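PDB 3LUF: Two-component system response regulator/GGDEF domain protein, which probably makes cyclic di-GMP from two GTP molecules through a GGDEF domain, this chain being its regulatory part of two CheY-like receiver domains, each binding magnesium. Local coordinates for residues Arg145-Gln150 with Glu234-Val239; Ile170-Val175 with His241-Leu246; Val130-Thr135 with Tyr177-Ile182; Thr135-Thr140 with Val151-His156. All coordinates share one frame; numbering follows the deposited sequence. Where two conformers were deposited one is given.

Interaction 1 (Arg145-Gln150 with Glu234-Val239). Unlike the reference sequence in segment 145-150: Gln150 (reference Leu).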
# COMPACT_ATOMS: atom_id res chain seq x y z
N ARG B 145 -5.05 9.57 -15.36
CA ARG B 145 -4.46 10.31 -16.48
C ARG B 145 -3.65 11.53 -15.97
O ARG B 145 -2.68 11.93 -16.61
CB ARG B 145 -5.51 10.72 -17.51
CG ARG B 145 -5.97 9.53 -18.32
CD ARG B 145 -6.94 9.85 -19.44
NE ARG B 145 -7.04 8.65 -20.27
CZ ARG B 145 -8.07 8.34 -21.04
NH1 ARG B 145 -9.13 9.15 -21.12
NH2 ARG B 145 -8.03 7.21 -21.74
N LYS B 146 -4.02 12.04 -14.79
CA LYS B 146 -3.23 13.11 -14.11
C LYS B 146 -2.01 12.56 -13.37
O LYS B 146 -1.24 13.31 -12.77
CB LYS B 146 -4.08 13.82 -13.09
CG LYS B 146 -5.16 14.70 -13.68
CD LYS B 146 -5.36 15.92 -12.83
CE LYS B 146 -5.79 15.52 -11.44
NZ LYS B 146 -5.58 16.65 -10.50
N GLN B 147 -1.85 11.25 -13.36
CA GLN B 147 -0.60 10.65 -12.93
C GLN B 147 0.26 10.34 -14.18
O GLN B 147 1.27 9.67 -14.08
CB GLN B 147 -0.86 9.39 -12.09
CG GLN B 147 -1.64 9.62 -10.77
CD GLN B 147 -2.06 8.33 -10.07
OE1 GLN B 147 -1.27 7.39 -9.91
NE2 GLN B 147 -3.30 8.31 -9.58
N LEU B 148 -0.16 10.82 -15.35
CA LEU B 148 0.48 10.58 -16.65
C LEU B 148 0.48 9.11 -17.14
O LEU B 148 1.21 8.76 -18.08
CB LEU B 148 1.90 11.19 -16.70
CG LEU B 148 1.95 12.71 -16.44
CD1 LEU B 148 3.39 13.13 -16.53
CD2 LEU B 148 1.08 13.50 -17.48
N LEU B 149 -0.38 8.29 -16.56
CA LEU B 149 -0.49 6.91 -16.99
C LEU B 149 -1.28 6.80 -18.30
O LEU B 149 -2.08 7.68 -18.64
CB LEU B 149 -1.20 6.08 -15.90
CG LEU B 149 -0.41 5.90 -14.60
CD1 LEU B 149 -1.37 5.60 -13.46
CD2 LEU B 149 0.59 4.76 -14.75
N GLN B 150 -1.04 5.71 -19.02
CA GLN B 150 -1.86 5.32 -20.15
C GLN B 150 -3.00 4.47 -19.61
O GLN B 150 -2.78 3.37 -19.12
CB GLN B 150 -1.00 4.52 -21.10
CG GLN B 150 0.10 5.36 -21.75
CD GLN B 150 0.92 4.53 -22.72
OE1 GLN B 150 0.35 3.84 -23.57
NE2 GLN B 150 2.23 4.53 -22.55
N GLU B 234 -5.22 9.38 -2.23
CA GLU B 234 -5.24 8.00 -1.77
C GLU B 234 -5.08 7.05 -2.96
O GLU B 234 -4.22 6.16 -2.93
CB GLU B 234 -6.50 7.70 -0.98
CG GLU B 234 -6.46 8.37 0.40
CD GLU B 234 -7.78 8.23 1.15
OE1 GLU B 234 -7.74 8.31 2.40
OE2 GLU B 234 -8.84 8.09 0.50
N LEU B 235 -5.81 7.33 -4.04
CA LEU B 235 -5.71 6.53 -5.26
C LEU B 235 -4.29 6.60 -5.80
O LEU B 235 -3.70 5.57 -6.11
CB LEU B 235 -6.73 6.99 -6.34
CG LEU B 235 -6.53 6.31 -7.71
CD1 LEU B 235 -6.84 4.82 -7.66
CD2 LEU B 235 -7.36 7.01 -8.75
N GLN B 236 -3.77 7.82 -5.95
CA GLN B 236 -2.39 8.01 -6.39
C GLN B 236 -1.38 7.24 -5.56
O GLN B 236 -0.53 6.60 -6.13
CB GLN B 236 -2.01 9.49 -6.42
CG GLN B 236 -0.52 9.73 -6.72
CD GLN B 236 -0.23 11.21 -7.04
OE1 GLN B 236 0.26 11.55 -8.13
NE2 GLN B 236 -0.58 12.09 -6.11
N CYS B 237 -1.49 7.32 -4.23
CA CYS B 237 -0.56 6.63 -3.33
C CYS B 237 -0.62 5.12 -3.57
O CYS B 237 0.42 4.47 -3.69
CB CYS B 237 -0.95 6.91 -1.87
SG CYS B 237 -0.00 6.07 -0.65
N ARG B 238 -1.82 4.57 -3.65
CA ARG B 238 -1.94 3.10 -3.84
C ARG B 238 -1.36 2.64 -5.19
O ARG B 238 -0.68 1.59 -5.28
CB ARG B 238 -3.40 2.68 -3.79
CG ARG B 238 -4.02 2.86 -2.42
CD ARG B 238 -3.88 1.58 -1.56
NE ARG B 238 -2.51 1.12 -1.36
CZ ARG B 238 -1.63 1.66 -0.53
NH1 ARG B 238 -1.95 2.74 0.18
NH2 ARG B 238 -0.40 1.14 -0.42
N VAL B 239 -1.69 3.41 -6.23
CA VAL B 239 -1.23 3.09 -7.56
C VAL B 239 0.27 3.18 -7.59
O VAL B 239 0.93 2.23 -8.01
CB VAL B 239 -1.90 3.96 -8.63
CG1 VAL B 239 -1.12 3.84 -9.98
CG2 VAL B 239 -3.34 3.53 -8.80

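Interaction 2 (Ile170-Val175 with His241-Leu246)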
# COMPACT_ATOMS: atom_id res chain seq x y z
N ILE B 170 -0.61 -4.06 -20.36
CA ILE B 170 -1.35 -3.55 -19.16
C ILE B 170 -0.75 -4.28 -17.95
O ILE B 170 -0.67 -5.51 -17.96
CB ILE B 170 -2.86 -3.77 -19.26
CG1 ILE B 170 -3.48 -2.80 -20.28
CG2 ILE B 170 -3.54 -3.58 -17.88
CD1 ILE B 170 -4.93 -3.14 -20.73
N ARG B 171 -0.29 -3.54 -16.92
CA ARG B 171 0.35 -4.19 -15.78
C ARG B 171 -0.42 -4.04 -14.48
O ARG B 171 -0.06 -4.62 -13.46
CB ARG B 171 1.78 -3.68 -15.61
CG ARG B 171 1.87 -2.24 -15.09
CD ARG B 171 3.34 -1.88 -14.91
NE ARG B 171 3.99 -1.85 -16.23
CZ ARG B 171 5.30 -1.68 -16.41
NH1 ARG B 171 6.11 -1.59 -15.35
NH2 ARG B 171 5.79 -1.65 -17.66
N LEU B 172 -1.46 -3.20 -14.50
CA LEU B 172 -2.19 -2.93 -13.25
C LEU B 172 -3.66 -2.76 -13.61
O LEU B 172 -4.00 -2.08 -14.57
CB LEU B 172 -1.62 -1.68 -12.56
CG LEU B 172 -2.50 -1.07 -11.45
CD1 LEU B 172 -2.44 -2.01 -10.31
CD2 LEU B 172 -2.05 0.31 -11.02
N VAL B 173 -4.51 -3.45 -12.86
CA VAL B 173 -5.95 -3.41 -13.04
C VAL B 173 -6.57 -2.95 -11.73
O VAL B 173 -6.21 -3.45 -10.65
CB VAL B 173 -6.56 -4.78 -13.38
CG1 VAL B 173 -8.06 -4.60 -13.67
CG2 VAL B 173 -5.86 -5.44 -14.57
N LEU B 174 -7.49 -1.97 -11.82
CA LEU B 174 -8.32 -1.56 -10.69
C LEU B 174 -9.73 -2.07 -10.93
O LEU B 174 -10.32 -1.81 -11.97
CB LEU B 174 -8.33 -0.03 -10.55
CG LEU B 174 -6.97 0.68 -10.33
CD1 LEU B 174 -6.20 0.90 -11.63
CD2 LEU B 174 -7.26 2.03 -9.74
N VAL B 175 -10.27 -2.80 -9.96
CA VAL B 175 -11.49 -3.62 -10.16
C VAL B 175 -12.59 -3.26 -9.17
O VAL B 175 -12.44 -3.44 -7.98
CB VAL B 175 -11.16 -5.13 -10.00
CG1 VAL B 175 -12.42 -5.97 -10.24
CG2 VAL B 175 -10.10 -5.54 -11.00
N HIS B 241 2.44 2.85 -5.14
CA HIS B 241 3.02 1.74 -4.37
C HIS B 241 3.01 0.42 -5.15
O HIS B 241 3.99 -0.34 -5.09
CB HIS B 241 2.32 1.54 -3.02
CG HIS B 241 2.79 2.45 -1.93
ND1 HIS B 241 4.03 2.34 -1.35
CD2 HIS B 241 2.15 3.45 -1.26
CE1 HIS B 241 4.16 3.24 -0.39
NE2 HIS B 241 3.04 3.94 -0.33
N ASN B 242 1.91 0.15 -5.83
CA ASN B 242 1.79 -1.10 -6.61
C ASN B 242 2.70 -1.12 -7.83
O ASN B 242 3.33 -2.17 -8.15
CB ASN B 242 0.33 -1.38 -6.99
CG ASN B 242 -0.44 -1.92 -5.82
OD1 ASN B 242 -1.03 -1.17 -5.04
ND2 ASN B 242 -0.30 -3.21 -5.59
N LEU B 243 2.81 0.02 -8.48
CA LEU B 243 3.76 0.15 -9.61
C LEU B 243 5.21 -0.00 -9.15
O LEU B 243 6.03 -0.69 -9.78
CB LEU B 243 3.54 1.44 -10.42
CG LEU B 243 2.17 1.61 -11.08
CD1 LEU B 243 2.08 2.97 -11.75
CD2 LEU B 243 1.85 0.49 -12.08
N GLU B 244 5.55 0.62 -8.02
CA GLU B 244 6.89 0.45 -7.48
C GLU B 244 7.18 -1.02 -7.13
O GLU B 244 8.26 -1.52 -7.41
CB GLU B 244 7.05 1.36 -6.25
CG GLU B 244 8.23 1.03 -5.38
CD GLU B 244 9.42 1.89 -5.66
OE1 GLU B 244 10.46 1.71 -4.97
OE2 GLU B 244 9.35 2.77 -6.57
N ALA B 245 6.22 -1.71 -6.52
CA ALA B 245 6.41 -3.13 -6.18
C ALA B 245 6.67 -3.95 -7.43
O ALA B 245 7.51 -4.88 -7.40
CB ALA B 245 5.20 -3.68 -5.42
N LEU B 246 5.96 -3.65 -8.52
CA LEU B 246 6.22 -4.36 -9.77
C LEU B 246 7.64 -4.15 -10.29
O LEU B 246 8.23 -5.03 -10.93
CB LEU B 246 5.21 -3.96 -10.87
CG LEU B 246 3.80 -4.53 -10.72
CD1 LEU B 246 2.92 -3.90 -11.77
CD2 LEU B 246 3.72 -6.06 -10.85
O HOH W 1 5.53 -0.54 -12.74

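Interaction 3 (Val130-Thr135 with Tyr177-Ile182). With MG (magnesium ion), chain F.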
# COMPACT_ATOMS: atom_id res chain seq x y z
N VAL B 130 -11.72 -0.99 -14.36
CA VAL B 130 -12.94 -1.81 -14.57
C VAL B 130 -14.00 -1.37 -13.57
O VAL B 130 -13.85 -1.52 -12.34
CB VAL B 130 -12.69 -3.31 -14.40
CG1 VAL B 130 -13.89 -4.11 -14.88
CG2 VAL B 130 -11.45 -3.72 -15.16
N ASP B 131 -15.10 -0.84 -14.09
CA ASP B 131 -16.11 -0.20 -13.28
C ASP B 131 -17.33 -0.06 -14.15
O ASP B 131 -17.22 0.43 -15.26
CB ASP B 131 -15.64 1.22 -12.89
CG ASP B 131 -16.56 1.90 -11.88
OD1 ASP B 131 -17.75 1.52 -11.76
OD2 ASP B 131 -16.08 2.81 -11.18
N ASP B 132 -18.47 -0.51 -13.66
CA ASP B 132 -19.70 -0.51 -14.48
C ASP B 132 -20.45 0.82 -14.48
O ASP B 132 -21.39 1.01 -15.27
CB ASP B 132 -20.63 -1.65 -14.07
CG ASP B 132 -21.08 -1.54 -12.64
OD1 ASP B 132 -20.23 -1.34 -11.74
OD2 ASP B 132 -22.29 -1.67 -12.41
N SER B 133 -20.06 1.73 -13.61
CA SER B 133 -20.63 3.09 -13.64
C SER B 133 -19.72 4.06 -14.40
O SER B 133 -18.58 4.30 -13.99
CB SER B 133 -20.84 3.60 -12.22
OG SER B 133 -21.63 2.68 -11.48
N ARG B 134 -20.23 4.63 -15.49
CA ARG B 134 -19.48 5.61 -16.30
C ARG B 134 -18.96 6.78 -15.45
O ARG B 134 -17.84 7.23 -15.65
CB ARG B 134 -20.35 6.15 -17.46
CG ARG B 134 -19.57 6.80 -18.61
CD ARG B 134 -20.43 7.83 -19.39
NE ARG B 134 -21.07 8.77 -18.47
CZ ARG B 134 -20.51 9.90 -18.02
NH1 ARG B 134 -21.17 10.65 -17.16
NH2 ARG B 134 -19.30 10.28 -18.42
N THR B 135 -19.76 7.24 -14.48
CA THR B 135 -19.38 8.37 -13.61
C THR B 135 -18.15 8.07 -12.76
O THR B 135 -17.17 8.82 -12.79
CB THR B 135 -20.57 8.80 -12.68
OG1 THR B 135 -21.63 9.29 -13.50
CG2 THR B 135 -20.15 9.89 -11.68
N TYR B 177 -15.98 -4.01 -7.32
CA TYR B 177 -16.64 -5.23 -6.92
C TYR B 177 -18.05 -5.38 -7.54
O TYR B 177 -18.35 -6.39 -8.16
CB TYR B 177 -16.69 -5.40 -5.41
CG TYR B 177 -17.62 -6.52 -5.03
CD1 TYR B 177 -17.22 -7.85 -5.12
CD2 TYR B 177 -18.93 -6.26 -4.64
CE1 TYR B 177 -18.09 -8.88 -4.79
CE2 TYR B 177 -19.81 -7.29 -4.31
CZ TYR B 177 -19.38 -8.59 -4.38
OH TYR B 177 -20.25 -9.61 -4.05
N TYR B 178 -18.91 -4.37 -7.38
CA TYR B 178 -20.31 -4.61 -7.70
C TYR B 178 -20.60 -4.31 -9.15
O TYR B 178 -20.67 -3.15 -9.56
CB TYR B 178 -21.24 -3.84 -6.73
CG TYR B 178 -22.68 -4.22 -6.88
CD1 TYR B 178 -23.08 -5.56 -6.98
CD2 TYR B 178 -23.67 -3.23 -6.91
CE1 TYR B 178 -24.43 -5.91 -7.13
CE2 TYR B 178 -25.02 -3.57 -7.06
CZ TYR B 178 -25.39 -4.90 -7.15
OH TYR B 178 -26.72 -5.22 -7.29
N MSE B 179 -20.72 -5.37 -9.94
CA MSE B 179 -20.94 -5.27 -11.38
C MSE B 179 -21.94 -6.34 -11.75
O MSE B 179 -21.97 -7.37 -11.11
CB MSE B 179 -19.64 -5.49 -12.16
CG MSE B 179 -18.58 -4.39 -11.91
SE MSE B 179 -17.06 -4.40 -13.10
CE MSE B 179 -16.23 -6.11 -12.50
N PRO B 180 -22.74 -6.10 -12.80
CA PRO B 180 -23.68 -7.17 -13.18
C PRO B 180 -22.96 -8.38 -13.82
O PRO B 180 -21.87 -8.24 -14.42
CB PRO B 180 -24.64 -6.48 -14.15
CG PRO B 180 -23.86 -5.24 -14.70
CD PRO B 180 -22.95 -4.84 -13.55
N GLU B 181 -23.55 -9.56 -13.61
CA GLU B 181 -23.17 -10.85 -14.22
C GLU B 181 -21.92 -11.50 -13.62
O GLU B 181 -21.96 -12.64 -13.15
CB GLU B 181 -23.02 -10.72 -15.75
CG GLU B 181 -23.14 -12.08 -16.44
CD GLU B 181 -22.46 -12.17 -17.80
OE1 GLU B 181 -21.95 -11.17 -18.35
OE2 GLU B 181 -22.45 -13.31 -18.33
N ILE B 182 -20.81 -10.76 -13.66
CA ILE B 182 -19.54 -11.25 -13.13
C ILE B 182 -19.00 -10.17 -12.20
O ILE B 182 -18.64 -9.09 -12.65
CB ILE B 182 -18.53 -11.50 -14.29
CG1 ILE B 182 -19.12 -12.50 -15.29
CG2 ILE B 182 -17.16 -12.00 -13.74
CD1 ILE B 182 -18.45 -12.49 -16.65
MG MG F . -20.18 -1.13 -9.79
O HOH W 2 -19.77 0.92 -10.13
O HOH W 3 -22.24 -0.67 -9.59
O HOH W 4 -19.84 -0.74 -7.74

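Interaction 4 (Thr135-Thr140 with Val151-His156)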
# COMPACT_ATOMS: atom_id res chain seq x y z
N THR B 135 -19.76 7.24 -14.48
CA THR B 135 -19.38 8.37 -13.61
C THR B 135 -18.15 8.07 -12.76
O THR B 135 -17.17 8.82 -12.79
CB THR B 135 -20.57 8.80 -12.68
OG1 THR B 135 -21.63 9.29 -13.50
CG2 THR B 135 -20.15 9.89 -11.68
N SER B 136 -18.19 6.99 -11.99
CA SER B 136 -17.01 6.68 -11.20
C SER B 136 -15.88 6.19 -12.11
O SER B 136 -14.72 6.51 -11.85
CB SER B 136 -17.32 5.71 -10.07
OG SER B 136 -17.98 4.57 -10.58
N ARG B 137 -16.21 5.44 -13.17
CA ARG B 137 -15.18 4.95 -14.10
C ARG B 137 -14.39 6.12 -14.70
O ARG B 137 -13.15 6.10 -14.72
CB ARG B 137 -15.76 4.05 -15.21
CG ARG B 137 -14.72 3.50 -16.20
CD ARG B 137 -15.33 2.46 -17.13
NE ARG B 137 -16.20 3.07 -18.13
CZ ARG B 137 -17.54 3.06 -18.13
NH1 ARG B 137 -18.25 2.45 -17.18
NH2 ARG B 137 -18.18 3.70 -19.11
N HIS B 138 -15.11 7.13 -15.19
CA HIS B 138 -14.44 8.31 -15.79
C HIS B 138 -13.68 9.17 -14.78
O HIS B 138 -12.65 9.75 -15.12
CB HIS B 138 -15.44 9.14 -16.62
CG HIS B 138 -15.79 8.50 -17.93
ND1 HIS B 138 -16.51 9.15 -18.92
CD2 HIS B 138 -15.52 7.26 -18.42
CE1 HIS B 138 -16.66 8.34 -19.95
NE2 HIS B 138 -16.06 7.19 -19.67
N ARG B 139 -14.18 9.22 -13.55
CA ARG B 139 -13.50 9.98 -12.51
C ARG B 139 -12.15 9.31 -12.21
O ARG B 139 -11.13 9.99 -12.10
CB ARG B 139 -14.34 10.06 -11.24
CG ARG B 139 -13.62 10.73 -10.09
CD ARG B 139 -14.51 11.01 -8.90
NE ARG B 139 -14.92 9.79 -8.22
CZ ARG B 139 -16.17 9.33 -8.17
NH1 ARG B 139 -17.16 9.99 -8.78
NH2 ARG B 139 -16.45 8.21 -7.51
N THR B 140 -12.16 7.98 -12.10
CA THR B 140 -10.95 7.26 -11.74
C THR B 140 -9.95 7.37 -12.88
O THR B 140 -8.76 7.56 -12.65
CB THR B 140 -11.28 5.78 -11.43
OG1 THR B 140 -12.16 5.74 -10.32
CG2 THR B 140 -10.04 5.02 -11.06
N VAL B 151 -4.22 5.00 -19.72
CA VAL B 151 -5.39 4.44 -19.03
C VAL B 151 -6.39 3.83 -20.02
O VAL B 151 -6.92 4.50 -20.92
CB VAL B 151 -6.10 5.49 -18.12
CG1 VAL B 151 -7.13 4.81 -17.25
CG2 VAL B 151 -5.05 6.26 -17.20
N HIS B 152 -6.63 2.52 -19.85
CA HIS B 152 -7.65 1.85 -20.62
C HIS B 152 -8.90 1.73 -19.74
O HIS B 152 -8.81 1.70 -18.53
CB HIS B 152 -7.20 0.43 -20.95
CG HIS B 152 -5.95 0.36 -21.78
ND1 HIS B 152 -5.98 0.15 -23.14
CD2 HIS B 152 -4.65 0.42 -21.43
CE1 HIS B 152 -4.74 0.12 -23.60
NE2 HIS B 152 -3.91 0.29 -22.59
N GLU B 153 -10.07 1.63 -20.35
CA GLU B 153 -11.30 1.47 -19.57
C GLU B 153 -12.14 0.27 -20.00
O GLU B 153 -12.11 -0.17 -21.18
CB GLU B 153 -12.15 2.77 -19.58
CG GLU B 153 -12.73 3.11 -20.96
CD GLU B 153 -13.81 4.21 -20.95
OE1 GLU B 153 -14.73 4.21 -20.09
OE2 GLU B 153 -13.72 5.07 -21.85
N ALA B 154 -12.87 -0.25 -19.05
CA ALA B 154 -13.78 -1.38 -19.24
C ALA B 154 -15.00 -1.23 -18.35
O ALA B 154 -14.91 -0.97 -17.14
CB ALA B 154 -13.04 -2.73 -18.96
N SER B 155 -16.16 -1.45 -18.95
CA SER B 155 -17.42 -1.23 -18.23
C SER B 155 -17.96 -2.49 -17.56
O SER B 155 -18.95 -2.45 -16.85
CB SER B 155 -18.49 -0.63 -19.16
OG SER B 155 -17.93 0.37 -19.99
N HIS B 156 -17.29 -3.62 -17.79
CA HIS B 156 -17.68 -4.88 -17.15
C HIS B 156 -16.57 -5.91 -17.31
O HIS B 156 -15.60 -5.66 -18.02
CB HIS B 156 -19.02 -5.41 -17.69
CG HIS B 156 -19.15 -5.36 -19.18
ND1 HIS B 156 -18.35 -6.09 -20.03
CD2 HIS B 156 -20.04 -4.70 -19.97
CE1 HIS B 156 -18.72 -5.86 -21.28
NE2 HIS B 156 -19.75 -5.02 -21.27

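Interaction 1 (Arg145-Gln150 with Glu234-Val239)
Van der Waals contact between the amide of Gln147 and the helix surface at Gln236 and Val239 makes up most of this buried junction. Gln147 points at the helix, CG beside its backbone N and the rest of the chain extended, and this carries the amide up against the backbone: NE2 lies 3.3 Å from Gln236 CA and 3.6 Å from Gln236 CB. Leu235 brushes the same Gln147 NE2 with its CG at 4.2 Å. The other branch of the amide, Gln147 OE1, comes within 3.6 Å of Val239 CG1. Gln236 runs obliquely across Gln147, the two amide planes 53° apart, and Gln147 CG lies 3.8 Å from Gln236 OE1; the two amides are not hydrogen-bonded to each other. The NE2 of Gln236 is instead bonded to Asp99, which belongs to the first receiver domain.

The second receiver domain has the doubly wound CheY fold, and the contact sits where its first helix, 134-145, turns back toward the edge strand 150-154. A type I turn from Arg145 to Leu148, closed by Leu148 N to Arg145 O at 3.0 Å, presents Gln147 to the last helix, 232-248.

Apolar packing adds a second point of contact. Leu149 and Val239 meet tip to tip, CD1 to CG1 at 3.9 Å. Leu144 of helix 134-145 touches Leu149, Leu235 and Val239 alike.

Charged groups on the far side of helix 232-248 serve the dimer: Arg238 bridges to Asp224 of its own chain and to Asp224 of the second subunit, and Glu234 bonds to Ser214 and Asn227 of that subunit.

Interaction 2 (Ile170-Val175 with His241-Leu246)
Arg171 and Leu172 lean on Leu243 and Leu246 where the last helix of the second CheY-like receiver domain, 232-248, packs against Arg171 and the central strand of its parallel sheet. Arg171 lays its aliphatic part over the leucines. Its CG sits between the backbone N and the carbonyl carbon (chi1 72°), and the chain bends at chi3, which turns the guanidinium away from the line of the methylenes. Arg171 CD comes to 3.8 Å from Leu246 CD1, the two side chains sliding past each other in opposite directions, and Leu243 CD2 lies 4.0 Å from the same CD, crossing the arginine at about a right angle. Closer still is the backbone, Arg171 O lying 3.5 Å from Leu246 CD1.

Leu172 has CG anti to its backbone N (chi1 165°), which directs its methyls at the helix. CD2 of Leu172 meets CD2 of Leu243 at 4.0 Å, again nearly at right angles, and Leu172 CD1 faces the CB of Asn242. Leu243 also packs on Leu149, and Leu246 on Ala201 of the adjoining strand 201-207.

At the polar end a water links the two segments: Arg171 NH1 donates to it at 2.9 Å, and the water in turn donates to the backbone O of Leu243 at 3.0 Å.

Interaction 3 (Val130-Thr135 with Tyr177-Ile182)
Asp132 OD1 and the backbone O of Tyr178 are adjacent ligands of one magnesium ion, with Met179 and Pro180 packed along the aspartate. The CG of Asp132 lies between its backbone N and carbonyl carbon (chi1 61°), which swings the carboxylate toward the 177-182 loop. Asp132 OD1 binds the magnesium at 2.0 Å, and Tyr178 O binds the same ion at 2.1 Å. These two oxygens are 2.9 Å apart, Asp132 OD1 to Tyr178 O, a closeness set by the shared ion. The other carboxylate branch, Asp132 OD2, rests 3.4 Å from Pro180 CD and accepts from a water that is itself bound to the magnesium.

Met179, modelled as selenomethionine, has its CG within 3.5 Å of Asp132 OD1. With CG beside the backbone N (chi1 -66°) and an anti chi2, SE reaches the strand end and meets Val130 CG1 at 3.6 Å, the two side chains at about a right angle; the bend at chi3 turns CE, which also lies near Val130 CG1.

Behind this first shell, Asp131 OD1 accepts from Ser133 N at 3.0 Å, an Asx turn in which the donor stands above the carboxylate plane, 44° out of it. The same OD1 takes a hydrogen from another metal-bound water, and Asp131 OD2 is bonded to Ser136 OG.

This is the acidic pocket of a receiver domain. Asp176, the predicted phosphorylation site, supplies the remaining ligand beside three waters. Two carboxylates and a carbonyl thus converge on one cation, whose charge probably offsets their mutual repulsion and, as in CheY relatives, would support phosphoryl transfer to the aspartate.

Interaction 4 (Thr135-Thr140 with Val151-His156)
The guanidinium of Arg137 has the carboxylate of Glu153 at its edge and, in the serine conformer described, Ser155 OG over the centre of one face. The bond at that edge is nearly straight: Arg137 NE gives its hydrogen to Glu153 OE1 at 2.7 Å with an N-H...O angle of 170°. The acceptor lies practically in the guanidinium plane and is approached nearly along its C-O axis, although the two planes as wholes are turned 37° apart. The ring of His138 also presents an edge to this oxygen, His138 NE2 to Glu153 OE1 at 3.3 Å, but that bond is weak and bent, and the ring is steeply inclined to the carboxylate.

Arg137 points from the helix toward the strand with CG anti to its backbone N, and a bend at chi3 brings NE round to the glutamate. On the way Arg137 CD passes 3.5 Å from Ala154 O. Glu153 reaches back with an extended chain, so one oxygen collects a salt bridge from Arg137 and a lesser contact from His138. NH1 of the arginine is held by Asp131 O, so the guanidinium is gripped at two points and its rotation is probably fixed.

Within the helix, Ser136 O accepts from both Thr140 N and Thr140 OG1, which come from opposite faces of its carbonyl plane.

Helix 134-145 is the crossover of the beta-alpha-beta unit running from strand 126-130 to edge strand 150-154. The short helix and strand segments run antiparallel, at 171° and 9.6 Å between axes; beyond the strand, His156 caps helix 157-166 through ND1 to Glu159 N.

All four contacts belong to the second receiver domain. Interactions 1, 2 and 4 lie on the sheet face covered by helices 134-145 and 232-248, interaction 3 at the C-terminal ends of the strands. Interactions 1 and 2 both use helix 232-248, with centres 10 Å apart, and join through leucine and valine packing such as Val239 on Leu172. Interactions 3 and 4 share helix 134-145 and are joined through Asp131, their centres 9 Å apart. Along the chain, apart from the shared Thr135, interaction 4 lies between the segments of interaction 3, whereas interactions 1 and 2 tie the C-terminal helix back to earlier elements. Interactions 1 and 3 are about 20 Å apart, centre to centre: the metal site and the subunit-facing helix occupy separate places of one domain.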